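Local coordinates for protein BAG family molecular chaperone regulator 2 (Arabidopsis thaliana, PDB 4HWD) that probably acts as a co-chaperone that binds the ATPase domain of HSP70-type chaperones and regulates programmed cell death and stress responses, at residues G21-F26 / V79-L84; F14-L19 / K69-R74; T28-G31 / K35-E38. All blocks are in the same frame, centred on the assembly; numbering follows the deposited sequence.

Interaction 1 of 3, residues G21-F26 / V79-L84; sequences GQLSAF and VEALDL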
loop_
_atom_site.group_PDB
_atom_site.type_symbol
_atom_site.label_atom_id
_atom_site.label_comp_id
_atom_site.label_asym_id
_atom_site.label_seq_id
_atom_site.Cartn_x
_atom_site.Cartn_y
_atom_site.Cartn_z
ATOM N N GLY A 21 -2.830 -5.914 5.107
ATOM C CA GLY A 21 -3.437 -7.076 5.716
ATOM C C GLY A 21 -3.838 -8.044 4.625
ATOM O O GLY A 21 -3.666 -9.252 4.772
ATOM N N GLN A 22 -4.376 -7.519 3.525
ATOM C CA GLN A 22 -4.776 -8.384 2.424
ATOM C C GLN A 22 -3.535 -8.968 1.750
ATOM O O GLN A 22 -3.540 -10.123 1.335
ATOM C CB GLN A 22 -5.618 -7.620 1.404
ATOM C CG GLN A 22 -6.171 -8.506 0.313
ATOM C CD GLN A 22 -6.967 -9.665 0.875
ATOM O OE1 GLN A 22 -7.909 -9.467 1.636
ATOM N NE2 GLN A 22 -6.591 -10.881 0.504
ATOM N N LEU A 23 -2.476 -8.172 1.642
ATOM C CA LEU A 23 -1.226 -8.648 1.041
ATOM C C LEU A 23 -0.627 -9.766 1.898
ATOM O O LEU A 23 -0.128 -10.759 1.375
ATOM C CB LEU A 23 -0.224 -7.504 0.929
ATOM C CG LEU A 23 1.212 -7.833 0.501
ATOM C CD1 LEU A 23 1.249 -8.340 -0.942
ATOM C CD2 LEU A 23 2.062 -6.580 0.658
ATOM N N SER A 24 -0.688 -9.601 3.218
ATOM C CA SER A 24 -0.156 -10.601 4.145
ATOM C C SER A 24 -0.907 -11.926 3.972
ATOM O O SER A 24 -0.310 -13.003 4.041
ATOM C CB SER A 24 -0.274 -10.095 5.591
ATOM O OG SER A 24 0.355 -10.977 6.508
ATOM N N ALA A 25 -2.215 -11.840 3.735
ATOM C CA ALA A 25 -3.026 -13.033 3.518
ATOM C C ALA A 25 -2.602 -13.722 2.216
ATOM O O ALA A 25 -2.456 -14.947 2.179
ATOM C CB ALA A 25 -4.499 -12.668 3.460
ATOM N N PHE A 26 -2.413 -12.938 1.153
ATOM C CA PHE A 26 -1.986 -13.491 -0.133
ATOM C C PHE A 26 -0.592 -14.076 0.020
ATOM O O PHE A 26 -0.294 -15.135 -0.517
ATOM C CB PHE A 26 -1.937 -12.417 -1.235
ATOM C CG PHE A 26 -3.287 -11.977 -1.735
ATOM C CD1 PHE A 26 -4.406 -12.792 -1.596
ATOM C CD2 PHE A 26 -3.424 -10.766 -2.409
ATOM C CE1 PHE A 26 -5.644 -12.406 -2.120
ATOM C CE2 PHE A 26 -4.655 -10.373 -2.936
ATOM C CZ PHE A 26 -5.768 -11.201 -2.793
ATOM N N VAL A 79 4.353 -2.665 -2.800
ATOM C CA VAL A 79 4.228 -2.819 -4.243
ATOM C C VAL A 79 5.310 -3.760 -4.751
ATOM O O VAL A 79 5.052 -4.631 -5.586
ATOM C CB VAL A 79 4.371 -1.459 -4.950
ATOM C CG1 VAL A 79 4.573 -1.669 -6.451
ATOM C CG2 VAL A 79 3.136 -0.610 -4.680
ATOM N N GLU A 80 6.522 -3.587 -4.239
ATOM C CA GLU A 80 7.646 -4.424 -4.639
ATOM C C GLU A 80 7.470 -5.865 -4.140
ATOM O O GLU A 80 7.854 -6.809 -4.833
ATOM C CB GLU A 80 8.954 -3.812 -4.122
ATOM C CG GLU A 80 9.136 -2.365 -4.596
ATOM C CD GLU A 80 10.330 -1.652 -3.975
ATOM O OE1 GLU A 80 10.599 -1.842 -2.768
ATOM O OE2 GLU A 80 10.991 -0.877 -4.696
ATOM N N ALA A 81 6.886 -6.042 -2.954
ATOM C CA ALA A 81 6.652 -7.389 -2.435
ATOM C C ALA A 81 5.601 -8.058 -3.313
ATOM O O ALA A 81 5.725 -9.233 -3.669
ATOM C CB ALA A 81 6.162 -7.334 -0.973
ATOM N N LEU A 82 4.569 -7.299 -3.666
ATOM C CA LEU A 82 3.493 -7.805 -4.502
ATOM C C LEU A 82 4.029 -8.175 -5.886
ATOM O O LEU A 82 3.539 -9.120 -6.510
ATOM C CB LEU A 82 2.370 -6.758 -4.605
ATOM C CG LEU A 82 1.063 -7.143 -5.318
ATOM C CD1 LEU A 82 0.586 -8.527 -4.876
ATOM C CD2 LEU A 82 0.005 -6.095 -5.000
ATOM N N ASP A 83 5.022 -7.433 -6.374
ATOM C CA ASP A 83 5.613 -7.759 -7.681
ATOM C C ASP A 83 6.197 -9.169 -7.621
ATOM O O ASP A 83 6.127 -9.930 -8.590
ATOM C CB ASP A 83 6.743 -6.793 -8.052
ATOM C CG ASP A 83 6.250 -5.399 -8.375
ATOM O OD1 ASP A 83 5.160 -5.266 -8.971
ATOM O OD2 ASP A 83 6.973 -4.435 -8.046
ATOM N N LEU A 84 6.796 -9.506 -6.484
ATOM C CA LEU A 84 7.386 -10.826 -6.305
ATOM C C LEU A 84 6.320 -11.897 -6.099
ATOM O O LEU A 84 6.523 -13.055 -6.468
ATOM C CB LEU A 84 8.385 -10.804 -5.145
ATOM C CG LEU A 84 9.774 -10.261 -5.528
ATOM C CD1 LEU A 84 9.633 -8.911 -6.218
ATOM C CD2 LEU A 84 10.664 -10.137 -4.290
#
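Leu23 packs against Leu82 and Ala81, where the first and third helices of the BAG-domain three-helix bundle lie side by side. Helices 2-31 and 63-89 run in the same direction here. The CA atoms of Leu23 and Leu82 are 7.3 Å apart. From its CB, Leu23 points at the other helix, but neither CB nor CG reaches it; both serve as a stem. With CG anti to the backbone N (chi1 172°), the stem is sent out from its own helix toward 79-84, and both methyls reach that segment. CD1 makes the main contact. It lies 4.0 Å from CD1 of Leu82 and 4.1 Å from CB of Leu82, so it rests against both the root and one tip of that side chain. CD2 turns to the preceding residue and only grazes CB of Ala81, at 4.5 Å. The two leucine side chains meet at a slant, and no hydrogen bond joins the segments.

The buried leucines have further apolar neighbours. Leu23 also touches Tyr78 and Leu85 of helix 63-89, and Leu82 touches Leu48 of helix 38-57, so the contact belongs to the core shared by all three helices. One turn after Leu23, Phe26 packs on Leu41, Leu44 and Leu85. NE2 of Gln22 lies over one face of the Phe26 ring, 3.2 Å above the plane and offset toward the rim.

Interaction 2 of 3, residues F14-L19 / K69-R74; sequences FQVERL and KMQEER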
loop_
_atom_site.group_PDB
_atom_site.type_symbol
_atom_site.label_atom_id
_atom_site.label_comp_id
_atom_site.label_asym_id
_atom_site.label_seq_id
_atom_site.Cartn_x
_atom_site.Cartn_y
_atom_site.Cartn_z
ATOM N N PHE A 14 -4.413 4.471 7.451
ATOM C CA PHE A 14 -5.422 3.529 7.911
ATOM C C PHE A 14 -5.787 2.551 6.791
ATOM O O PHE A 14 -5.896 1.349 7.023
ATOM C CB PHE A 14 -6.651 4.320 8.341
ATOM C CG PHE A 14 -7.852 3.477 8.646
ATOM C CD1 PHE A 14 -8.057 2.969 9.926
ATOM C CD2 PHE A 14 -8.819 3.240 7.662
ATOM C CE1 PHE A 14 -9.218 2.242 10.227
ATOM C CE2 PHE A 14 -9.976 2.516 7.952
ATOM C CZ PHE A 14 -10.176 2.018 9.239
ATOM N N GLN A 15 -5.983 3.067 5.575
ATOM C CA GLN A 15 -6.349 2.209 4.443
ATOM C C GLN A 15 -5.148 1.366 4.006
ATOM O O GLN A 15 -5.296 0.204 3.646
ATOM C CB GLN A 15 -6.865 3.054 3.266
ATOM C CG GLN A 15 -7.572 2.239 2.178
ATOM C CD GLN A 15 -8.592 1.255 2.755
ATOM O OE1 GLN A 15 -9.297 1.569 3.716
ATOM N NE2 GLN A 15 -8.676 0.065 2.165
ATOM N N VAL A 16 -3.960 1.953 4.064
ATOM C CA VAL A 16 -2.741 1.253 3.698
ATOM C C VAL A 16 -2.496 0.019 4.571
ATOM O O VAL A 16 -2.071 -1.027 4.060
ATOM C CB VAL A 16 -1.522 2.200 3.780
ATOM C CG1 VAL A 16 -0.217 1.419 3.635
ATOM C CG2 VAL A 16 -1.630 3.250 2.705
ATOM N N GLU A 17 -2.755 0.110 5.877
ATOM C CA GLU A 17 -2.529 -1.059 6.726
ATOM C C GLU A 17 -3.591 -2.122 6.505
ATOM O O GLU A 17 -3.368 -3.310 6.770
ATOM C CB GLU A 17 -2.433 -0.683 8.210
ATOM C CG GLU A 17 -3.615 0.032 8.814
ATOM C CD GLU A 17 -3.325 0.471 10.244
ATOM O OE1 GLU A 17 -2.215 0.997 10.481
ATOM O OE2 GLU A 17 -4.197 0.299 11.125
ATOM N N ARG A 18 -4.750 -1.701 6.010
ATOM C CA ARG A 18 -5.804 -2.656 5.711
ATOM C C ARG A 18 -5.362 -3.369 4.429
ATOM O O ARG A 18 -5.597 -4.553 4.259
ATOM C CB ARG A 18 -7.136 -1.935 5.502
ATOM C CG ARG A 18 -7.610 -1.139 6.712
ATOM C CD ARG A 18 -8.967 -0.498 6.457
ATOM N NE ARG A 18 -9.989 -1.504 6.216
ATOM C CZ ARG A 18 -10.374 -2.407 7.113
ATOM N NH1 ARG A 18 -9.821 -2.420 8.317
ATOM N NH2 ARG A 18 -11.303 -3.307 6.805
ATOM N N LEU A 19 -4.707 -2.635 3.533
ATOM C CA LEU A 19 -4.210 -3.210 2.282
ATOM C C LEU A 19 -3.071 -4.198 2.560
ATOM O O LEU A 19 -2.971 -5.240 1.908
ATOM C CB LEU A 19 -3.727 -2.098 1.339
ATOM C CG LEU A 19 -4.854 -1.294 0.674
ATOM C CD1 LEU A 19 -4.339 0.032 0.147
ATOM C CD2 LEU A 19 -5.465 -2.146 -0.453
ATOM N N LYS A 69 6.095 10.568 4.080
ATOM C CA LYS A 69 7.316 9.935 3.604
ATOM C C LYS A 69 7.425 8.446 3.944
ATOM O O LYS A 69 7.369 7.593 3.052
ATOM C CB LYS A 69 8.528 10.596 4.265
ATOM C CG LYS A 69 9.833 9.825 4.143
ATOM C CD LYS A 69 10.877 10.376 5.107
ATOM C CE LYS A 69 12.149 9.543 5.115
ATOM N NZ LYS A 69 12.894 9.632 3.831
ATOM N N MET A 70 7.525 8.142 5.239
ATOM C CA MET A 70 7.566 6.765 5.723
ATOM C C MET A 70 6.375 5.967 5.201
ATOM O O MET A 70 6.427 4.742 5.107
ATOM C CB MET A 70 7.543 6.741 7.253
ATOM C CG MET A 70 7.396 5.333 7.843
ATOM S SD MET A 70 6.027 5.147 9.019
ATOM C CE MET A 70 4.694 4.636 7.938
ATOM N N GLN A 71 5.303 6.672 4.864
ATOM C CA GLN A 71 4.096 6.039 4.362
ATOM C C GLN A 71 4.202 5.614 2.891
ATOM O O GLN A 71 3.803 4.507 2.530
ATOM C CB GLN A 71 2.906 6.975 4.554
ATOM C CG GLN A 71 1.571 6.257 4.516
ATOM C CD GLN A 71 1.418 5.263 5.658
ATOM O OE1 GLN A 71 0.804 4.215 5.498
ATOM N NE2 GLN A 71 1.971 5.598 6.820
ATOM N N GLU A 72 4.723 6.480 2.028
ATOM C CA GLU A 72 4.851 6.086 0.632
ATOM C C GLU A 72 6.043 5.144 0.507
ATOM O O GLU A 72 6.128 4.354 -0.429
ATOM C CB GLU A 72 5.009 7.301 -0.283
ATOM C CG GLU A 72 6.287 8.084 -0.143
ATOM C CD GLU A 72 6.381 9.144 -1.215
ATOM O OE1 GLU A 72 5.516 10.050 -1.223
ATOM O OE2 GLU A 72 7.306 9.057 -2.054
ATOM N N GLU A 73 6.949 5.232 1.477
ATOM C CA GLU A 73 8.123 4.374 1.546
ATOM C C GLU A 73 7.650 2.959 1.910
ATOM O O GLU A 73 8.200 1.951 1.438
ATOM C CB GLU A 73 9.079 4.908 2.613
ATOM C CG GLU A 73 10.124 3.917 3.090
ATOM C CD GLU A 73 11.249 4.589 3.862
ATOM O OE1 GLU A 73 12.062 3.870 4.488
ATOM O OE2 GLU A 73 11.329 5.838 3.831
ATOM N N ARG A 74 6.621 2.902 2.754
ATOM C CA ARG A 74 6.025 1.642 3.187
ATOM C C ARG A 74 5.253 1.051 2.020
ATOM O O ARG A 74 5.259 -0.161 1.809
ATOM C CB ARG A 74 5.079 1.887 4.365
ATOM C CG ARG A 74 3.982 0.850 4.513
ATOM C CD ARG A 74 3.415 0.883 5.921
ATOM N NE ARG A 74 4.390 0.395 6.894
ATOM C CZ ARG A 74 4.446 0.794 8.161
ATOM N NH1 ARG A 74 3.582 1.697 8.617
ATOM N NH2 ARG A 74 5.358 0.287 8.980
#
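Val16 meets Gln71 and Arg74, and it carries this contact for the segment 14-19. Just before it, Gln15 faces the middle helix, where its side chain touches Gln51. Val16 itself points toward helix 63-89. A chi1 of 170° sets its CG1 where it meets both OE1 of Gln71 and CD of Arg74. OE1 of Gln71 is 3.5 Å from CB of Val16, and the same distance separates this OE1 from CG1 of Val16. CG2 of Val16 is slightly farther from OE1 of Gln71, at 3.8 Å. The oxygen therefore sits against the whole fork of the valine. This is van der Waals packing, with no hydrogen bond across the segments. Gln71 does not point at Val16 from its own CB; a bend at chi2 (64°) helps bring the amide across, and the two side chains approach from opposite directions. Methyl CG1 of Val16 also lies 4.3 Å from CD of Arg74, so the aliphatic part of the arginine flanks the valine.

The backbones are well separated here, with 8.4 Å between the CA atoms of Val16 and Gln71. This is the first-to-third helix interface of the BAG three-helix bundle, and Leu75 and Tyr78 continue the surface on which Val16 packs. Next comes Glu17, at the exposed edge. Its OE1 is 6.1 Å from NH1 of Arg74, too far for a salt bridge, although the opposite charges may attract weakly. At the end of the segment, the buried Leu19 turns to helix 38-57 and touches Met47. On the opposing helix, Glu72 packs on Leu52 and Leu55 of that same middle helix.

Interaction 3 of 3, residues T28-G31 / K35-E38; sequences TVIG and KVEE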
loop_
_atom_site.group_PDB
_atom_site.type_symbol
_atom_site.label_atom_id
_atom_site.label_comp_id
_atom_site.label_asym_id
_atom_site.label_seq_id
_atom_site.Cartn_x
_atom_site.Cartn_y
_atom_site.Cartn_z
ATOM N N THR A 28 0.843 -15.398 2.697
ATOM C CA THR A 28 0.805 -16.687 3.384
ATOM C C THR A 28 0.219 -17.786 2.494
ATOM O O THR A 28 0.757 -18.893 2.436
ATOM C CB THR A 28 0.011 -16.609 4.712
ATOM O OG1 THR A 28 -1.347 -16.246 4.450
ATOM C CG2 THR A 28 0.636 -15.579 5.639
ATOM N N VAL A 29 -0.870 -17.482 1.795
ATOM C CA VAL A 29 -1.485 -18.456 0.898
ATOM C C VAL A 29 -0.496 -18.927 -0.156
ATOM O O VAL A 29 -0.295 -20.121 -0.339
ATOM C CB VAL A 29 -2.713 -17.876 0.162
ATOM C CG1 VAL A 29 -3.118 -18.801 -0.990
ATOM C CG2 VAL A 29 -3.875 -17.720 1.132
ATOM N N ILE A 30 0.113 -17.981 -0.859
ATOM C CA ILE A 30 1.077 -18.311 -1.897
ATOM C C ILE A 30 2.332 -18.955 -1.299
ATOM O O ILE A 30 2.909 -19.868 -1.885
ATOM C CB ILE A 30 1.456 -17.040 -2.713
ATOM C CG1 ILE A 30 0.238 -16.555 -3.512
ATOM C CG2 ILE A 30 2.609 -17.339 -3.661
ATOM C CD1 ILE A 30 0.479 -15.274 -4.301
ATOM N N GLY A 31 2.738 -18.486 -0.125
ATOM C CA GLY A 31 3.920 -19.024 0.530
ATOM C C GLY A 31 3.772 -20.471 0.968
ATOM O O GLY A 31 4.762 -21.194 1.080
ATOM N N LYS A 35 -2.869 -21.326 -4.029
ATOM C CA LYS A 35 -2.987 -20.466 -5.204
ATOM C C LYS A 35 -3.940 -19.301 -4.950
ATOM O O LYS A 35 -4.918 -19.428 -4.208
ATOM C CB LYS A 35 -3.490 -21.271 -6.405
ATOM C CG LYS A 35 -3.545 -20.494 -7.723
ATOM C CD LYS A 35 -2.195 -20.479 -8.427
ATOM C CE LYS A 35 -2.309 -19.864 -9.818
ATOM N NZ LYS A 35 -1.079 -20.082 -10.639
ATOM N N VAL A 36 -3.633 -18.168 -5.575
ATOM C CA VAL A 36 -4.435 -16.949 -5.462
ATOM C C VAL A 36 -4.786 -16.485 -6.869
ATOM O O VAL A 36 -3.950 -16.529 -7.769
ATOM C CB VAL A 36 -3.656 -15.822 -4.719
ATOM C CG1 VAL A 36 -4.319 -14.466 -4.952
ATOM C CG2 VAL A 36 -3.623 -16.120 -3.227
ATOM N N GLU A 37 -6.027 -16.053 -7.057
ATOM C CA GLU A 37 -6.478 -15.592 -8.363
ATOM C C GLU A 37 -5.599 -14.421 -8.803
ATOM O O GLU A 37 -5.374 -13.479 -8.040
ATOM C CB GLU A 37 -7.947 -15.172 -8.276
ATOM C CG GLU A 37 -8.719 -15.258 -9.582
ATOM C CD GLU A 37 -10.225 -15.177 -9.367
ATOM O OE1 GLU A 37 -10.772 -16.057 -8.665
ATOM O OE2 GLU A 37 -10.864 -14.239 -9.894
ATOM N N GLU A 38 -5.098 -14.483 -10.030
ATOM C CA GLU A 38 -4.233 -13.430 -10.540
ATOM C C GLU A 38 -4.894 -12.057 -10.531
ATOM O O GLU A 38 -4.278 -11.068 -10.136
ATOM C CB GLU A 38 -3.764 -13.765 -11.959
ATOM C CG GLU A 38 -2.789 -12.744 -12.521
ATOM C CD GLU A 38 -1.541 -12.591 -11.666
ATOM O OE1 GLU A 38 -0.779 -11.628 -11.897
ATOM O OE2 GLU A 38 -1.318 -13.434 -10.768
#
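Val36 sets its CG2 methyl against two consecutive residues of the first helix, Val29 and Ile30. The closer approach is to CG1 of Val29, 3.5 Å from CG2 of Val36. CB of Val29 follows at 3.9 Å from the same methyl. On the Ile30 side, CG1 of Ile30 lies 3.9 Å from CG2 of Val36, and CD1 of Ile30 reaches CB of Val36 at 4.2 Å. The extended chi2 of Ile30 (177°) carries CD1 out to that CB, the two side chains meeting at about a right angle. Val29 and Val36 instead approach at an oblique angle. Val29 also brings its CG1 to 3.7 Å from the carbonyl O of Lys35, a methyl-to-carbonyl contact without a hydrogen bond.

This is the turn between the first and second helices of the BAG three-helix bundle. Helix 2-31 ends here, the chain reverses, and Lys35 and Val36 pass by in extended form before Glu37 takes the N-cap position of helix 38-57. OE2 of Glu37 forms a salt bridge with Lys39 in the first turn of that helix.

Farther out, the third helix holds the loop. The carbonyl O of Val36 accepts a hydrogen bond from ND2 of Asn89, and NZ of Lys35 hydrogen-bonds to O of Asn89. Lys35 thus starts away from the first helix and ends on helix 63-89. Ile30 packs on Asn89 as well, and in the last turn of the first helix OG1 of Thr28 is hydrogen-bonded to O of Ala25.

How the interactions relate
All three interactions lie within the BAG domain and use helix 2-31. Interactions 1 and 2 join that helix to helix 63-89 at two levels, with centres about 13 Å apart. Their segments alternate along the chain, as expected for two helices running in the same direction. Interaction 3 is nested inside both loops, at the turn into helix 38-57. Its centre is about 10 Å from that of interaction 1 and about 22 Å from that of interaction 2. CE1 of Phe26 touches CG1 of Val36 at 3.7 Å, so the packing runs from interaction 1 into the turn. Together they tie the co-chaperone domain's first helix to its third and to the turn before its second.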